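PDB 6HBD: ABC transporter periplasmic-binding protein YtfQ, which binds beta-D-galactofuranose and probably serves as the sugar-binding component of a mycobacterial ABC importer for furanose sugars. Local coordinates for residues D105-T110 and K117-A122. Sequence-based numbering, arbitrary orientation.
With GZL (beta-D-galactofuranose), chain L.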
loop_
_atom_site.group_PDB
_atom_site.type_symbol
_atom_site.label_atom_id
_atom_site.label_comp_id
_atom_site.label_asym_id
_atom_site.label_seq_id
_atom_site.Cartn_x
_atom_site.Cartn_y
_atom_site.Cartn_z
ATOM N N ASP A 105 -2.149 3.475 6.788
ATOM C CA ASP A 105 -1.647 3.139 5.455
ATOM C C ASP A 105 -2.059 4.079 4.291
ATOM O O ASP A 105 -1.571 3.883 3.182
ATOM C CB ASP A 105 -1.983 1.683 5.119
ATOM C CG ASP A 105 -3.433 1.313 4.921
ATOM O OD1 ASP A 105 -3.961 1.542 3.804
ATOM O OD2 ASP A 105 -4.037 0.747 5.864
ATOM N N ARG A 106 -2.883 5.109 4.545
ATOM C CA ARG A 106 -3.282 6.106 3.562
ATOM C C ARG A 106 -3.522 7.430 4.287
ATOM O O ARG A 106 -4.033 7.435 5.403
ATOM C CB ARG A 106 -4.551 5.659 2.828
ATOM C CG ARG A 106 -4.248 5.027 1.484
ATOM C CD ARG A 106 -5.362 4.155 0.950
ATOM N NE ARG A 106 -4.866 3.141 0.023
ATOM C CZ ARG A 106 -5.636 2.329 -0.695
ATOM N NH1 ARG A 106 -6.956 2.390 -0.597
ATOM N NH2 ARG A 106 -5.091 1.460 -1.528
ATOM N N ALA A 107 -3.135 8.543 3.652
ATOM C CA ALA A 107 -3.311 9.886 4.189
ATOM C C ALA A 107 -4.485 10.604 3.488
ATOM O O ALA A 107 -5.097 10.061 2.561
ATOM C CB ALA A 107 -2.028 10.675 4.024
ATOM N N VAL A 108 -4.827 11.791 4.004
ATOM C CA VAL A 108 -5.919 12.632 3.529
ATOM C C VAL A 108 -5.376 13.956 3.029
ATOM O O VAL A 108 -4.190 14.246 3.178
ATOM C CB VAL A 108 -7.007 12.860 4.619
ATOM C CG1 VAL A 108 -7.633 11.547 5.049
ATOM C CG2 VAL A 108 -6.479 13.627 5.825
ATOM N N ASP A 109 -6.256 14.737 2.388
ATOM C CA ASP A 109 -6.009 16.109 1.924
ATOM C C ASP A 109 -7.115 16.879 2.618
ATOM O O ASP A 109 -8.274 16.842 2.172
ATOM C CB ASP A 109 -6.124 16.251 0.391
ATOM C CG ASP A 109 -4.840 16.030 -0.403
ATOM O OD1 ASP A 109 -3.746 15.951 0.223
ATOM O OD2 ASP A 109 -4.926 15.927 -1.654
ATOM N N THR A 110 -6.776 17.458 3.785
ATOM C CA THR A 110 -7.739 18.166 4.599
ATOM C C THR A 110 -7.395 19.643 4.706
ATOM O O THR A 110 -6.216 20.009 4.791
ATOM C CB THR A 110 -7.876 17.490 5.937
ATOM O OG1 THR A 110 -9.138 17.880 6.496
ATOM C CG2 THR A 110 -6.699 17.803 6.887
ATOM N N LYS A 117 -5.155 12.410 14.810
ATOM C CA LYS A 117 -4.033 12.401 15.754
ATOM C C LYS A 117 -2.698 11.988 15.159
ATOM O O LYS A 117 -1.659 12.583 15.461
ATOM C CB LYS A 117 -4.367 11.508 16.966
ATOM C CG LYS A 117 -5.646 11.902 17.742
ATOM C CD LYS A 117 -5.554 13.295 18.359
ATOM C CE LYS A 117 -6.593 13.552 19.426
ATOM N NZ LYS A 117 -6.319 14.807 20.182
ATOM N N THR A 118 -2.712 10.968 14.319
ATOM C CA THR A 118 -1.478 10.452 13.716
ATOM C C THR A 118 -1.758 9.688 12.447
ATOM O O THR A 118 -2.906 9.286 12.220
ATOM C CB THR A 118 -0.726 9.545 14.731
ATOM O OG1 THR A 118 0.563 9.195 14.211
ATOM C CG2 THR A 118 -1.491 8.278 15.065
ATOM N N PHE A 119 -0.678 9.433 11.656
ATOM C CA PHE A 119 -0.720 8.625 10.432
ATOM C C PHE A 119 0.350 7.511 10.516
ATOM O O PHE A 119 1.543 7.812 10.602
ATOM C CB PHE A 119 -0.537 9.500 9.178
ATOM C CG PHE A 119 -0.310 8.756 7.873
ATOM C CD1 PHE A 119 -1.073 7.650 7.542
ATOM C CD2 PHE A 119 0.639 9.193 6.958
ATOM C CE1 PHE A 119 -0.823 6.947 6.365
ATOM C CE2 PHE A 119 0.869 8.496 5.768
ATOM C CZ PHE A 119 0.139 7.380 5.483
ATOM N N ILE A 120 -0.094 6.234 10.447
ATOM C CA ILE A 120 0.780 5.057 10.491
ATOM C C ILE A 120 0.825 4.567 9.066
ATOM O O ILE A 120 -0.230 4.209 8.545
ATOM C CB ILE A 120 0.268 3.904 11.422
ATOM C CG1 ILE A 120 -0.676 4.390 12.545
ATOM C CG2 ILE A 120 1.447 3.081 12.014
ATOM C CD1 ILE A 120 -1.547 3.234 13.111
ATOM N N GLY A 121 1.990 4.576 8.421
ATOM C CA GLY A 121 2.082 4.103 7.040
ATOM C C GLY A 121 3.511 4.092 6.573
ATOM O O GLY A 121 4.385 4.372 7.385
ATOM N N ALA A 122 3.771 3.823 5.277
ATOM C CA ALA A 122 5.147 3.804 4.772
ATOM C C ALA A 122 5.455 5.072 3.979
ATOM O O ALA A 122 4.562 5.905 3.815
ATOM C CB ALA A 122 5.350 2.576 3.911
HETATM C C6 GZL L . -0.241 1.080 1.252
HETATM C C5 GZL L . -1.667 0.579 1.163
HETATM C C4 GZL L . -2.001 0.040 -0.218
HETATM C C3 GZL L . -1.153 -1.141 -0.676
HETATM C C2 GZL L . -2.078 -1.788 -1.690
HETATM O O6 GZL L . -0.031 1.734 2.497
HETATM O O5 GZL L . -2.594 1.591 1.565
HETATM O O4 GZL L . -3.346 -0.488 -0.212
HETATM O O3 GZL L . 0.082 -0.796 -1.281
HETATM C C1 GZL L . -3.408 -1.710 -0.960
HETATM O O2 GZL L . -1.759 -3.136 -1.999
HETATM O O1 GZL L . -4.316 -1.644 -2.001
#
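The backbone N of Asp105 donates to Ile120 O at 2.7 Å, and an N-H...O angle of 169° makes this bond nearly straight. On its other side Asp105 faces the bound galactofuranose: its carbonyl O accepts from the sugar's O6 at 2.7 Å. The Asp105 side chain leaves the backbone away from residues 117-122, and CG, standing between the backbone N and the carbonyl carbon (chi1 68°), puts OD1 2.6 Å from the sugar's O5. OD1 is also hydrogen-bonded to Ser80 OG, and OD2 forms a salt bridge with Arg32. Arg106 extends along the ligand and brings NH2 within 2.9 Å of the sugar's O4. Behind this pocket edge, the Phe119 ring lies against the backbone of Asp105 and Arg106. It presents CE1 edge-on to Arg106 N, while Ala107 CB sits over one face, 4.2 Å from the centroid and 16° off the ring normal, a CH-pi contact; Gly121 N lies over the opposite face. Gly121 CA passes 4.2 Å from Asp105 CA, a close backbone approach. In this periplasmic binding protein fold, loops at the C-terminal ends of parallel strands line the ligand cleft: residues 105-110 follow strand 101-104, whose sheet neighbour is strand 118-121, and Ile120 packs against helix 266-277.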